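Local coordinates for probable cell division protein WhiA (Thermotoga maritima, PDB 3HYI), which probably binds DNA and takes part in cell division and chromosome segregation, pairing a degenerate homing-endonuclease domain with a helix-turn-helix domain, at residues Y132-N137 / L170-I175. Sequence-based numbering, arbitrary orientation.
Sequences YHLEIN and LYIKSI
Two central strands of the second four-stranded antiparallel sheet in WhiA's LAGLIDADG-like domain meet where Leu-134 pairs with Ile-172 and Ile-136 with Leu-170; the N-to-C directions of strand segments 134-137 and 170-172 lie at 169°, close to ideal antiparallel. Four backbone bonds establish the register: both Leu-134 and Ile-136 give an N-H and a carbonyl to their partners, with Ile-172 N to Leu-134 O and Ile-136 N to Leu-170 O each 2.8 Å. Between these hydrogen-bonded pairs, Glu-135 and Tyr-171 form a non-hydrogen-bonded pair.

The buried face carries Leu-134, Ile-136, Leu-170 and Ile-172. Leu-134 and Ile-172 lie side by side, CD2 to CD1 at 4.1 Å, against Phe-181 of helix 175-184; Phe-119 and Leu-118 of helix 108-122 also pack on this face, against Leu-134 and Ile-136.

Glu-135 and Tyr-171 mark the other face, and the His-133 imidazole reaches over to both: with CG anti to the backbone N (chi1 -168°), CE1 comes 3.5 Å from Tyr-171 CB. Its NE2 donates to Glu-135 OE1 at 3.0 Å, within the ring plane and on the anti lone pair. Lys-169 forms a salt bridge with that same oxygen, while Asn-137 ND2 reaches OE2 from above the carboxylate plane, so the carboxylate is held at both oxygens.

Past the strand ends, Ile-175 covers one face of the Tyr-132 ring in a CH-pi contact: CB stands 3.6 Å from the centroid, 6° off the normal. Ser-174, at the N-cap of helix 175-184, bonds through OG to Asp-177 N. Helix 108-122, strands 123-125 and 134-138, helix 141-155, strands 160-163 and 168-172 and helix 175-184 follow the alpha-beta-beta-alpha-beta-beta-alpha order of the LAGLIDADG homing-endonuclease fold, degenerate in this protein.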
ATOM      1  N   TYR A 132      -2.302   0.570  -1.225  1.00 24.72           N
ATOM      2  CA  TYR A 132      -2.651  -0.317  -2.315  1.00 24.72           C
ATOM      3  C   TYR A 132      -4.088  -0.007  -2.714  1.00 24.78           C
ATOM      4  O   TYR A 132      -5.035  -0.438  -2.051  1.00 24.59           O
ATOM      5  CB  TYR A 132      -2.507  -1.782  -1.903  1.00 24.66           C
ATOM      6  CG  TYR A 132      -1.083  -2.246  -1.656  1.00 24.63           C
ATOM      7  CD1 TYR A 132       0.003  -1.622  -2.270  1.00 24.48           C
ATOM      8  CD2 TYR A 132      -0.827  -3.337  -0.829  1.00 24.81           C
ATOM      9  CE1 TYR A 132       1.296  -2.054  -2.052  1.00 24.69           C
ATOM     10  CE2 TYR A 132       0.471  -3.780  -0.606  1.00 24.86           C
ATOM     11  CZ  TYR A 132       1.528  -3.132  -1.224  1.00 24.86           C
ATOM     12  OH  TYR A 132       2.822  -3.549  -1.021  1.00 24.82           O
ATOM     13  N   HIS A 133      -4.241   0.757  -3.792  1.00 24.94           N
ATOM     14  CA  HIS A 133      -5.560   1.164  -4.255  1.00 25.09           C
ATOM     15  C   HIS A 133      -5.559   1.562  -5.727  1.00 25.46           C
ATOM     16  O   HIS A 133      -4.842   2.475  -6.137  1.00 25.36           O
ATOM     17  CB  HIS A 133      -6.077   2.335  -3.417  1.00 24.96           C
ATOM     18  CG  HIS A 133      -7.530   2.630  -3.624  1.00 24.55           C
ATOM     19  ND1 HIS A 133      -8.526   1.771  -3.215  1.00 24.14           N
ATOM     20  CD2 HIS A 133      -8.155   3.692  -4.184  1.00 24.29           C
ATOM     21  CE1 HIS A 133      -9.703   2.288  -3.515  1.00 24.07           C
ATOM     22  NE2 HIS A 133      -9.506   3.455  -4.104  1.00 24.37           N
ATOM     23  N   LEU A 134      -6.371   0.861  -6.508  1.00 25.92           N
ATOM     24  CA  LEU A 134      -6.669   1.241  -7.877  1.00 26.28           C
ATOM     25  C   LEU A 134      -8.182   1.245  -8.007  1.00 26.57           C
ATOM     26  O   LEU A 134      -8.836   0.270  -7.631  1.00 26.57           O
ATOM     27  CB  LEU A 134      -6.038   0.256  -8.863  1.00 26.30           C
ATOM     28  CG  LEU A 134      -6.225   0.603 -10.345  1.00 26.44           C
ATOM     29  CD1 LEU A 134      -5.038   0.128 -11.176  1.00 26.18           C
ATOM     30  CD2 LEU A 134      -7.537   0.033 -10.887  1.00 25.97           C
ATOM     31  N   GLU A 135      -8.737   2.340  -8.520  1.00 26.91           N
ATOM     32  CA  GLU A 135     -10.187   2.494  -8.591  1.00 27.20           C
ATOM     33  C   GLU A 135     -10.673   2.854  -9.986  1.00 27.33           C
ATOM     34  O   GLU A 135      -9.929   3.410 -10.787  1.00 27.31           O
ATOM     35  CB  GLU A 135     -10.669   3.550  -7.588  1.00 27.25           C
ATOM     36  CG  GLU A 135     -10.090   4.940  -7.806  1.00 27.31           C
ATOM     37  CD  GLU A 135     -10.696   5.974  -6.881  1.00 27.43           C
ATOM     38  OE1 GLU A 135     -10.831   5.688  -5.674  1.00 27.27           O
ATOM     39  OE2 GLU A 135     -11.030   7.078  -7.362  1.00 27.65           O
ATOM     40  N   ILE A 136     -11.930   2.513 -10.257  1.00 27.59           N
ATOM     41  CA  ILE A 136     -12.632   2.947 -11.459  1.00 27.82           C
ATOM     42  C   ILE A 136     -14.007   3.472 -11.054  1.00 27.80           C
ATOM     43  O   ILE A 136     -14.809   2.745 -10.467  1.00 27.74           O
ATOM     44  CB  ILE A 136     -12.790   1.796 -12.473  1.00 27.96           C
ATOM     45  CG1 ILE A 136     -11.454   1.502 -13.156  1.00 28.19           C
ATOM     46  CG2 ILE A 136     -13.831   2.146 -13.528  1.00 28.13           C
ATOM     47  CD1 ILE A 136     -11.483   0.263 -14.029  1.00 28.65           C
ATOM     48  N   ASN A 137     -14.261   4.742 -11.355  1.00 27.89           N
ATOM     49  CA  ASN A 137     -15.546   5.367 -11.067  1.00 27.91           C
ATOM     50  C   ASN A 137     -16.497   5.204 -12.246  1.00 28.03           C
ATOM     51  O   ASN A 137     -16.095   5.377 -13.398  1.00 28.23           O
ATOM     52  CB  ASN A 137     -15.363   6.851 -10.747  1.00 27.96           C
ATOM     53  CG  ASN A 137     -14.770   7.082  -9.373  1.00 28.15           C
ATOM     54  OD1 ASN A 137     -15.410   7.672  -8.503  1.00 28.92           O
ATOM     55  ND2 ASN A 137     -13.543   6.612  -9.169  1.00 28.25           N
ATOM     56  N   LEU A 170     -15.405   0.926  -8.351  1.00 31.21           N
ATOM     57  CA  LEU A 170     -14.842  -0.417  -8.379  1.00 30.81           C
ATOM     58  C   LEU A 170     -13.388  -0.283  -7.929  1.00 30.38           C
ATOM     59  O   LEU A 170     -12.680   0.598  -8.413  1.00 30.27           O
ATOM     60  CB  LEU A 170     -14.924  -0.988  -9.796  1.00 30.85           C
ATOM     61  CG  LEU A 170     -14.878  -2.508  -9.957  1.00 30.94           C
ATOM     62  CD1 LEU A 170     -15.092  -2.888 -11.416  1.00 31.29           C
ATOM     63  CD2 LEU A 170     -13.564  -3.058  -9.457  1.00 31.25           C
ATOM     64  N   TYR A 171     -12.940  -1.130  -7.002  1.00 29.87           N
ATOM     65  CA  TYR A 171     -11.575  -1.010  -6.475  1.00 29.54           C
ATOM     66  C   TYR A 171     -10.823  -2.334  -6.345  1.00 29.09           C
ATOM     67  O   TYR A 171     -11.414  -3.376  -6.066  1.00 28.89           O
ATOM     68  CB  TYR A 171     -11.569  -0.256  -5.134  1.00 29.54           C
ATOM     69  CG  TYR A 171     -12.071  -1.056  -3.956  1.00 29.60           C
ATOM     70  CD1 TYR A 171     -11.191  -1.786  -3.160  1.00 29.42           C
ATOM     71  CD2 TYR A 171     -13.425  -1.080  -3.632  1.00 29.52           C
ATOM     72  CE1 TYR A 171     -11.646  -2.524  -2.081  1.00 29.54           C
ATOM     73  CE2 TYR A 171     -13.889  -1.813  -2.551  1.00 29.49           C
ATOM     74  CZ  TYR A 171     -12.995  -2.534  -1.781  1.00 29.52           C
ATOM     75  OH  TYR A 171     -13.447  -3.263  -0.706  1.00 29.87           O
ATOM     76  N   ILE A 172      -9.510  -2.263  -6.554  1.00 28.80           N
ATOM     77  CA  ILE A 172      -8.595  -3.388  -6.377  1.00 28.57           C
ATOM     78  C   ILE A 172      -7.596  -3.014  -5.289  1.00 28.33           C
ATOM     79  O   ILE A 172      -6.949  -1.970  -5.375  1.00 28.35           O
ATOM     80  CB  ILE A 172      -7.815  -3.697  -7.676  1.00 28.59           C
ATOM     81  CG1 ILE A 172      -8.773  -4.004  -8.830  1.00 28.71           C
ATOM     82  CG2 ILE A 172      -6.861  -4.868  -7.466  1.00 28.56           C
ATOM     83  CD1 ILE A 172      -8.103  -3.995 -10.186  1.00 28.70           C
ATOM     84  N   LYS A 173      -7.475  -3.863  -4.271  1.00 28.05           N
ATOM     85  CA  LYS A 173      -6.588  -3.597  -3.134  1.00 27.80           C
ATOM     86  C   LYS A 173      -5.367  -4.525  -3.065  1.00 27.55           C
ATOM     87  O   LYS A 173      -4.398  -4.219  -2.376  1.00 27.43           O
ATOM     88  CB  LYS A 173      -7.370  -3.675  -1.821  1.00 27.85           C
ATOM     89  CG  LYS A 173      -8.026  -5.019  -1.555  1.00 27.92           C
ATOM     90  CD  LYS A 173      -8.426  -5.172  -0.102  1.00 27.98           C
ATOM     91  CE  LYS A 173      -8.734  -6.619   0.224  1.00 28.03           C
ATOM     92  NZ  LYS A 173      -9.337  -6.777   1.573  1.00 28.08           N
ATOM     93  N   SER A 174      -5.427  -5.662  -3.754  1.00 27.33           N
ATOM     94  CA  SER A 174      -4.279  -6.558  -3.861  1.00 27.16           C
ATOM     95  C   SER A 174      -3.239  -5.958  -4.805  1.00 26.94           C
ATOM     96  O   SER A 174      -3.549  -5.662  -5.957  1.00 26.85           O
ATOM     97  CB  SER A 174      -4.717  -7.930  -4.382  1.00 27.12           C
ATOM     98  OG  SER A 174      -3.605  -8.693  -4.816  1.00 27.42           O
ATOM     99  N   ILE A 175      -2.011  -5.788  -4.318  1.00 26.79           N
ATOM    100  CA  ILE A 175      -0.925  -5.252  -5.142  1.00 26.72           C
ATOM    101  C   ILE A 175      -0.573  -6.207  -6.286  1.00 26.73           C
ATOM    102  O   ILE A 175      -0.112  -5.771  -7.344  1.00 26.74           O
ATOM    103  CB  ILE A 175       0.341  -4.929  -4.300  1.00 26.68           C
ATOM    104  CG1 ILE A 175       1.310  -4.038  -5.088  1.00 26.50           C
ATOM    105  CG2 ILE A 175       1.035  -6.211  -3.834  1.00 26.55           C
ATOM    106  CD1 ILE A 175       0.705  -2.723  -5.559  1.00 26.33           C
TER